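Local coordinates for protein inositol-1,4,5-trisphosphate 5-phosphatase 1 (Schizosaccharomyces pombe, PDB 1I9Z) that removes the 5-phosphate from soluble and lipid inositol phosphates, controlling cellular phosphoinositide levels through its catalytic 5-phosphatase domain, the part in this crystal, at residues A[123-135]-A[146-158]. Residues are numbered along the deposited sequence; the frame is centred on the assembly and turned at random.
Sequences CLPSIKNVEGTVK and KGAVAIRFDYEDT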
ATOM      1  N   CYS A 123      -2.346   5.312  18.660  1.00 28.48           N
ATOM      2  CA  CYS A 123      -1.591   5.973  17.598  1.00 27.47           C
ATOM      3  C   CYS A 123      -2.239   7.289  17.211  1.00 26.03           C
ATOM      4  O   CYS A 123      -1.614   8.161  16.609  1.00 24.85           O
ATOM      5  CB  CYS A 123      -1.560   5.098  16.307  1.00 27.44           C
ATOM      6  SG  CYS A 123      -0.590   3.634  16.474  1.00 34.55           S
ATOM      7  N   LEU A 124      -3.522   7.431  17.510  1.00 26.84           N
ATOM      8  CA  LEU A 124      -4.218   8.634  17.056  1.00 27.14           C
ATOM      9  C   LEU A 124      -3.592  10.006  17.304  1.00 27.20           C
ATOM     10  O   LEU A 124      -3.588  10.854  16.409  1.00 26.85           O
ATOM     11  CB  LEU A 124      -5.648   8.636  17.581  1.00 28.82           C
ATOM     12  CG  LEU A 124      -6.711   8.000  16.724  1.00 30.67           C
ATOM     13  CD1 LEU A 124      -8.065   8.310  17.408  1.00 29.97           C
ATOM     14  CD2 LEU A 124      -6.665   8.572  15.295  1.00 29.30           C
ATOM     15  N   PRO A 125      -3.050  10.257  18.507  1.00 27.23           N
ATOM     16  CA  PRO A 125      -2.453  11.578  18.744  1.00 27.82           C
ATOM     17  C   PRO A 125      -1.320  11.913  17.799  1.00 26.35           C
ATOM     18  O   PRO A 125      -1.039  13.082  17.581  1.00 25.74           O
ATOM     19  CB  PRO A 125      -1.968  11.488  20.193  1.00 29.33           C
ATOM     20  CG  PRO A 125      -2.930  10.531  20.827  1.00 28.89           C
ATOM     21  CD  PRO A 125      -3.097   9.464  19.754  1.00 27.93           C
ATOM     22  N   SER A 126      -0.702  10.887  17.211  1.00 25.14           N
ATOM     23  CA  SER A 126       0.444  11.076  16.321  1.00 24.02           C
ATOM     24  C   SER A 126       0.025  11.300  14.888  1.00 22.31           C
ATOM     25  O   SER A 126       0.809  11.793  14.102  1.00 22.66           O
ATOM     26  CB  SER A 126       1.353   9.818  16.312  1.00 25.70           C
ATOM     27  OG  SER A 126       2.004   9.576  17.546  1.00 27.83           O
ATOM     28  N   ILE A 127      -1.232  11.003  14.565  1.00 20.99           N
ATOM     29  CA  ILE A 127      -1.678  11.065  13.152  1.00 21.74           C
ATOM     30  C   ILE A 127      -2.346  12.363  12.794  1.00 21.70           C
ATOM     31  O   ILE A 127      -3.310  12.761  13.466  1.00 23.90           O
ATOM     32  CB  ILE A 127      -2.590   9.847  12.872  1.00 20.59           C
ATOM     33  CG1 ILE A 127      -1.698   8.576  12.908  1.00 19.54           C
ATOM     34  CG2 ILE A 127      -3.266  10.005  11.470  1.00 19.54           C
ATOM     35  CD1 ILE A 127      -2.453   7.217  12.861  1.00 23.03           C
ATOM     36  N   LYS A 128      -1.826  13.046  11.772  1.00 21.75           N
ATOM     37  CA  LYS A 128      -2.348  14.342  11.408  1.00 23.69           C
ATOM     38  C   LYS A 128      -2.418  14.521   9.889  1.00 23.54           C
ATOM     39  O   LYS A 128      -1.788  13.748   9.144  1.00 21.46           O
ATOM     40  CB  LYS A 128      -1.425  15.433  11.994  1.00 26.05           C
ATOM     41  CG  LYS A 128      -1.328  15.404  13.557  1.00 27.82           C
ATOM     42  CD  LYS A 128      -2.542  16.101  14.200  1.00 33.89           C
ATOM     43  CE  LYS A 128      -2.627  15.858  15.749  1.00 38.51           C
ATOM     44  NZ  LYS A 128      -3.194  14.450  16.007  1.00 41.47           N
ATOM     45  N   ASN A 129      -3.176  15.540   9.454  1.00 20.21           N
ATOM     46  CA  ASN A 129      -3.285  15.875   8.030  1.00 21.14           C
ATOM     47  C   ASN A 129      -3.739  14.693   7.142  1.00 20.44           C
ATOM     48  O   ASN A 129      -3.196  14.454   6.019  1.00 19.85           O
ATOM     49  CB  ASN A 129      -1.935  16.410   7.534  1.00 23.76           C
ATOM     50  CG  ASN A 129      -1.370  17.497   8.469  1.00 25.47           C
ATOM     51  OD1 ASN A 129      -2.095  18.420   8.817  1.00 25.39           O
ATOM     52  ND2 ASN A 129      -0.087  17.368   8.888  1.00 23.23           N
ATOM     53  N   VAL A 130      -4.756  13.974   7.619  1.00 18.10           N
ATOM     54  CA  VAL A 130      -5.287  12.880   6.855  1.00 16.84           C
ATOM     55  C   VAL A 130      -6.072  13.445   5.663  1.00 17.10           C
ATOM     56  O   VAL A 130      -6.979  14.291   5.842  1.00 17.04           O
ATOM     57  CB  VAL A 130      -6.252  12.026   7.697  1.00 15.61           C
ATOM     58  CG1 VAL A 130      -6.778  10.913   6.863  1.00 17.20           C
ATOM     59  CG2 VAL A 130      -5.575  11.485   8.988  1.00 14.15           C
ATOM     60  N   GLU A 131      -5.744  12.972   4.443  1.00 15.66           N
ATOM     61  CA  GLU A 131      -6.417  13.410   3.240  1.00 15.75           C
ATOM     62  C   GLU A 131      -6.740  12.234   2.372  1.00 16.85           C
ATOM     63  O   GLU A 131      -6.042  11.201   2.437  1.00 16.17           O
ATOM     64  CB  GLU A 131      -5.555  14.406   2.447  1.00 17.25           C
ATOM     65  CG  GLU A 131      -5.221  15.643   3.334  1.00 19.37           C
ATOM     66  CD  GLU A 131      -4.227  16.630   2.697  1.00 22.50           C
ATOM     67  OE1 GLU A 131      -3.769  16.398   1.585  1.00 20.65           O
ATOM     68  OE2 GLU A 131      -3.882  17.627   3.349  1.00 24.21           O
ATOM     69  N   GLY A 132      -7.803  12.346   1.582  1.00 15.51           N
ATOM     70  CA  GLY A 132      -8.107  11.231   0.700  1.00 16.92           C
ATOM     71  C   GLY A 132      -8.529  11.711  -0.660  1.00 16.21           C
ATOM     72  O   GLY A 132      -8.985  12.872  -0.804  1.00 17.90           O
ATOM     73  N   THR A 133      -8.379  10.837  -1.662  1.00 16.71           N
ATOM     74  CA  THR A 133      -8.861  11.189  -2.991  1.00 17.35           C
ATOM     75  C   THR A 133      -9.044   9.921  -3.842  1.00 16.46           C
ATOM     76  O   THR A 133      -8.768   8.790  -3.382  1.00 17.59           O
ATOM     77  CB  THR A 133      -7.902  12.194  -3.680  1.00 17.34           C
ATOM     78  OG1 THR A 133      -8.534  12.731  -4.854  1.00 17.76           O
ATOM     79  CG2 THR A 133      -6.585  11.504  -4.059  1.00 16.61           C
ATOM     80  N   VAL A 134      -9.571  10.070  -5.047  1.00 14.89           N
ATOM     81  CA  VAL A 134      -9.755   8.891  -5.897  1.00 15.03           C
ATOM     82  C   VAL A 134      -9.425   9.335  -7.313  1.00 17.37           C
ATOM     83  O   VAL A 134      -9.413  10.551  -7.591  1.00 17.77           O
ATOM     84  CB  VAL A 134     -11.257   8.413  -5.921  1.00 14.65           C
ATOM     85  CG1 VAL A 134     -11.678   8.031  -4.502  1.00 16.73           C
ATOM     86  CG2 VAL A 134     -12.188   9.504  -6.585  1.00 17.43           C
ATOM     87  N   LYS A 135      -9.195   8.370  -8.195  1.00 15.52           N
ATOM     88  CA  LYS A 135      -8.988   8.728  -9.606  1.00 17.82           C
ATOM     89  C   LYS A 135      -9.424   7.558 -10.467  1.00 17.17           C
ATOM     90  O   LYS A 135      -8.909   6.412 -10.323  1.00 17.12           O
ATOM     91  CB  LYS A 135      -7.511   9.046  -9.901  1.00 16.79           C
ATOM     92  CG  LYS A 135      -7.256   9.355 -11.418  1.00 18.29           C
ATOM     93  CD  LYS A 135      -7.865  10.676 -11.822  1.00 20.02           C
ATOM     94  CE  LYS A 135      -7.638  10.919 -13.339  1.00 19.46           C
ATOM     95  NZ  LYS A 135      -8.269  12.225 -13.823  1.00 19.78           N
ATOM     96  N   LYS A 146     -12.925   1.007 -13.243  1.00 19.91           N
ATOM     97  CA  LYS A 146     -11.539   0.871 -12.744  1.00 18.51           C
ATOM     98  C   LYS A 146     -10.982   2.175 -12.210  1.00 17.76           C
ATOM     99  O   LYS A 146     -11.436   3.274 -12.571  1.00 17.03           O
ATOM    100  CB  LYS A 146     -10.634   0.310 -13.833  1.00 17.09           C
ATOM    101  CG  LYS A 146     -11.176  -1.022 -14.414  1.00 19.51           C
ATOM    102  CD  LYS A 146     -11.257  -2.136 -13.345  1.00 18.46           C
ATOM    103  CE  LYS A 146     -11.391  -3.536 -14.028  1.00 18.99           C
ATOM    104  NZ  LYS A 146     -12.603  -3.606 -14.919  1.00 22.80           N
ATOM    105  N   GLY A 147      -9.981   2.062 -11.349  1.00 15.37           N
ATOM    106  CA  GLY A 147      -9.401   3.264 -10.781  1.00 17.28           C
ATOM    107  C   GLY A 147      -8.678   3.064  -9.489  1.00 16.71           C
ATOM    108  O   GLY A 147      -8.334   1.924  -9.102  1.00 17.78           O
ATOM    109  N   ALA A 148      -8.456   4.169  -8.796  1.00 16.76           N
ATOM    110  CA  ALA A 148      -7.707   4.138  -7.544  1.00 16.51           C
ATOM    111  C   ALA A 148      -8.317   4.923  -6.425  1.00 15.68           C
ATOM    112  O   ALA A 148      -9.008   5.923  -6.675  1.00 17.27           O
ATOM    113  CB  ALA A 148      -6.260   4.705  -7.782  1.00 18.30           C
ATOM    114  N   VAL A 149      -8.060   4.461  -5.198  1.00 14.65           N
ATOM    115  CA  VAL A 149      -8.501   5.197  -3.990  1.00 13.74           C
ATOM    116  C   VAL A 149      -7.243   5.374  -3.150  1.00 14.90           C
ATOM    117  O   VAL A 149      -6.472   4.409  -2.952  1.00 14.92           O
ATOM    118  CB  VAL A 149      -9.534   4.372  -3.171  1.00 12.62           C
ATOM    119  CG1 VAL A 149      -9.929   5.158  -1.896  1.00 12.98           C
ATOM    120  CG2 VAL A 149     -10.762   4.122  -4.057  1.00 14.34           C
ATOM    121  N   ALA A 150      -7.015   6.591  -2.672  1.00 12.92           N
ATOM    122  CA  ALA A 150      -5.838   6.878  -1.879  1.00 13.40           C
ATOM    123  C   ALA A 150      -6.101   7.707  -0.591  1.00 14.05           C
ATOM    124  O   ALA A 150      -6.990   8.595  -0.557  1.00 15.80           O
ATOM    125  CB  ALA A 150      -4.764   7.617  -2.795  1.00 12.77           C
ATOM    126  N   ILE A 151      -5.389   7.337   0.470  1.00 12.95           N
ATOM    127  CA  ILE A 151      -5.431   8.080   1.726  1.00 15.16           C
ATOM    128  C   ILE A 151      -3.965   8.278   2.196  1.00 16.40           C
ATOM    129  O   ILE A 151      -3.167   7.333   2.178  1.00 16.34           O
ATOM    130  CB  ILE A 151      -6.229   7.294   2.781  1.00 15.03           C
ATOM    131  CG1 ILE A 151      -7.718   7.225   2.311  1.00 12.85           C
ATOM    132  CG2 ILE A 151      -6.094   8.019   4.135  1.00 15.22           C
ATOM    133  CD1 ILE A 151      -8.558   6.073   3.076  1.00 14.41           C
ATOM    134  N   ARG A 152      -3.633   9.498   2.613  1.00 15.44           N
ATOM    135  CA  ARG A 152      -2.304   9.818   3.100  1.00 16.38           C
ATOM    136  C   ARG A 152      -2.458  10.496   4.466  1.00 18.70           C
ATOM    137  O   ARG A 152      -3.557  10.936   4.865  1.00 16.63           O
ATOM    138  CB  ARG A 152      -1.569  10.729   2.103  1.00 14.50           C
ATOM    139  CG  ARG A 152      -2.183  12.209   1.901  1.00 18.00           C
ATOM    140  CD  ARG A 152      -1.833  13.206   3.041  1.00 18.28           C
ATOM    141  NE  ARG A 152      -0.375  13.351   3.172  1.00 18.29           N
ATOM    142  CZ  ARG A 152       0.279  13.808   4.249  1.00 20.29           C
ATOM    143  NH1 ARG A 152       1.620  13.833   4.225  1.00 19.87           N
ATOM    144  NH2 ARG A 152      -0.381  14.271   5.325  1.00 18.85           N
ATOM    145  N   PHE A 153      -1.359  10.523   5.214  1.00 17.06           N
ATOM    146  CA  PHE A 153      -1.395  11.146   6.524  1.00 16.90           C
ATOM    147  C   PHE A 153       0.047  11.281   7.038  1.00 18.45           C
ATOM    148  O   PHE A 153       0.998  10.644   6.514  1.00 18.73           O
ATOM    149  CB  PHE A 153      -2.269  10.322   7.519  1.00 15.61           C
ATOM    150  CG  PHE A 153      -1.824   8.889   7.747  1.00 18.76           C
ATOM    151  CD1 PHE A 153      -0.879   8.589   8.716  1.00 17.10           C
ATOM    152  CD2 PHE A 153      -2.346   7.840   6.973  1.00 18.87           C
ATOM    153  CE1 PHE A 153      -0.442   7.266   8.929  1.00 22.79           C
ATOM    154  CE2 PHE A 153      -1.934   6.507   7.161  1.00 20.84           C
ATOM    155  CZ  PHE A 153      -0.985   6.204   8.135  1.00 22.13           C
ATOM    156  N   ASP A 154       0.215  12.107   8.061  1.00 18.80           N
ATOM    157  CA  ASP A 154       1.550  12.211   8.641  1.00 21.51           C
ATOM    158  C   ASP A 154       1.439  11.465   9.948  1.00 21.32           C
ATOM    159  O   ASP A 154       0.389  11.529  10.616  1.00 21.60           O
ATOM    160  CB  ASP A 154       1.915  13.678   8.892  1.00 21.32           C
ATOM    161  CG  ASP A 154       2.077  14.410   7.644  1.00 21.73           C
ATOM    162  OD1 ASP A 154       2.892  13.950   6.830  1.00 22.23           O
ATOM    163  OD2 ASP A 154       1.404  15.428   7.415  1.00 21.96           O
ATOM    164  N   TYR A 155       2.488  10.708  10.278  1.00 20.50           N
ATOM    165  CA  TYR A 155       2.590  10.006  11.558  1.00 19.89           C
ATOM    166  C   TYR A 155       3.800  10.754  12.175  1.00 22.26           C
ATOM    167  O   TYR A 155       4.972  10.589  11.773  1.00 20.37           O
ATOM    168  CB  TYR A 155       2.815   8.512  11.391  1.00 20.73           C
ATOM    169  CG  TYR A 155       2.694   7.775  12.707  1.00 22.65           C
ATOM    170  CD1 TYR A 155       1.663   6.856  12.916  1.00 23.79           C
ATOM    171  CD2 TYR A 155       3.613   7.988  13.746  1.00 22.87           C
ATOM    172  CE1 TYR A 155       1.541   6.169  14.090  1.00 23.89           C
ATOM    173  CE2 TYR A 155       3.498   7.291  14.967  1.00 24.21           C
ATOM    174  CZ  TYR A 155       2.458   6.392  15.123  1.00 25.58           C
ATOM    175  OH  TYR A 155       2.281   5.713  16.291  1.00 26.34           O
ATOM    176  N   GLU A 156       3.473  11.592  13.161  1.00 21.91           N
ATOM    177  CA  GLU A 156       4.459  12.519  13.715  1.00 24.24           C
ATOM    178  C   GLU A 156       4.963  13.304  12.493  1.00 25.37           C
ATOM    179  O   GLU A 156       4.141  13.824  11.738  1.00 24.57           O
ATOM    180  CB  GLU A 156       5.577  11.784  14.460  1.00 22.55           C
ATOM    181  CG  GLU A 156       5.119  11.091  15.740  1.00 23.27           C
ATOM    182  CD  GLU A 156       4.499  12.000  16.843  1.00 25.66           C
ATOM    183  OE1 GLU A 156       4.555  13.238  16.797  1.00 27.25           O
ATOM    184  OE2 GLU A 156       3.925  11.427  17.778  1.00 29.05           O
ATOM    185  N   ASP A 157       6.278  13.387  12.250  1.00 24.66           N
ATOM    186  CA  ASP A 157       6.726  14.159  11.105  1.00 25.38           C
ATOM    187  C   ASP A 157       7.098  13.310   9.883  1.00 26.12           C
ATOM    188  O   ASP A 157       7.883  13.739   9.031  1.00 27.96           O
ATOM    189  CB  ASP A 157       7.918  15.039  11.484  1.00 27.66           C
ATOM    190  CG  ASP A 157       7.555  16.079  12.552  1.00 27.53           C
ATOM    191  OD1 ASP A 157       7.651  15.796  13.745  1.00 29.23           O
ATOM    192  OD2 ASP A 157       7.144  17.179  12.172  1.00 33.20           O
ATOM    193  N   THR A 158       6.540  12.114   9.794  1.00 22.73           N
ATOM    194  CA  THR A 158       6.845  11.244   8.664  1.00 21.42           C
ATOM    195  C   THR A 158       5.577  11.134   7.814  1.00 22.28           C
ATOM    196  O   THR A 158       4.526  10.857   8.388  1.00 21.18           O
ATOM    197  CB  THR A 158       7.249   9.850   9.195  1.00 21.98           C
ATOM    198  OG1 THR A 158       8.500   9.970   9.928  1.00 25.28           O
ATOM    199  CG2 THR A 158       7.434   8.876   8.011  1.00 21.12           C
TER
HETATM  200  O   HOH W   1       1.639  14.092  12.544  1.00 29.07           O
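Arg152 reaches across to the neighbouring strand and donates from NH2 to Asn129 O at 2.9 Å, the acceptor lying in the guanidinium plane although the nitrogen stands above the carbonyl plane. Its CG sits between the backbone N and the carbonyl carbon (chi1 66°), and further bends at chi2 and chi3 fold the chain back towards Asp154. There NH1 and NH2 grip the carboxylate end-on, NH1 meeting OD1 in a salt bridge and NH2 meeting OD2, both from above the carboxylate plane. Asn129 ND2 approaches that same OD2 on its anti lone pair at 2.9 Å, with the amide and carboxylate planes 79° apart. With an alanine at this arginine's position the Asp154 carboxylate is likely to lose its countercharge, and Asn129 O this donor.

Asn129, with a positive phi of 55°, lies in a beta bulge that shifts the register by one residue between Lys128 and Glu131. The hairpin of 127-136 and 147-155 forms one edge of a five-stranded mixed sheet in this DNase I-like fold, with 127-136 outermost. Beyond the bulge, Glu131 runs beside Arg152, but its carboxylate turns to Arg194.

On the face directed at strand 113-120, Ile127 CG2 touches Phe153 CD1 obliquely at 3.9 Å, and Val130 CG2 packs on Phe153 CB. At the open end of the hairpin, where Tyr155 to Thr158 make a type II' turn into strand 158-166, Ser126 CB lies over one face of the Tyr155 ring, 3.8 Å from its centroid, while Cys123 SG stands at the ring's edge. Ser126 OG donates to Glu156 OE2 at 2.7 Å from above the carboxylate plane.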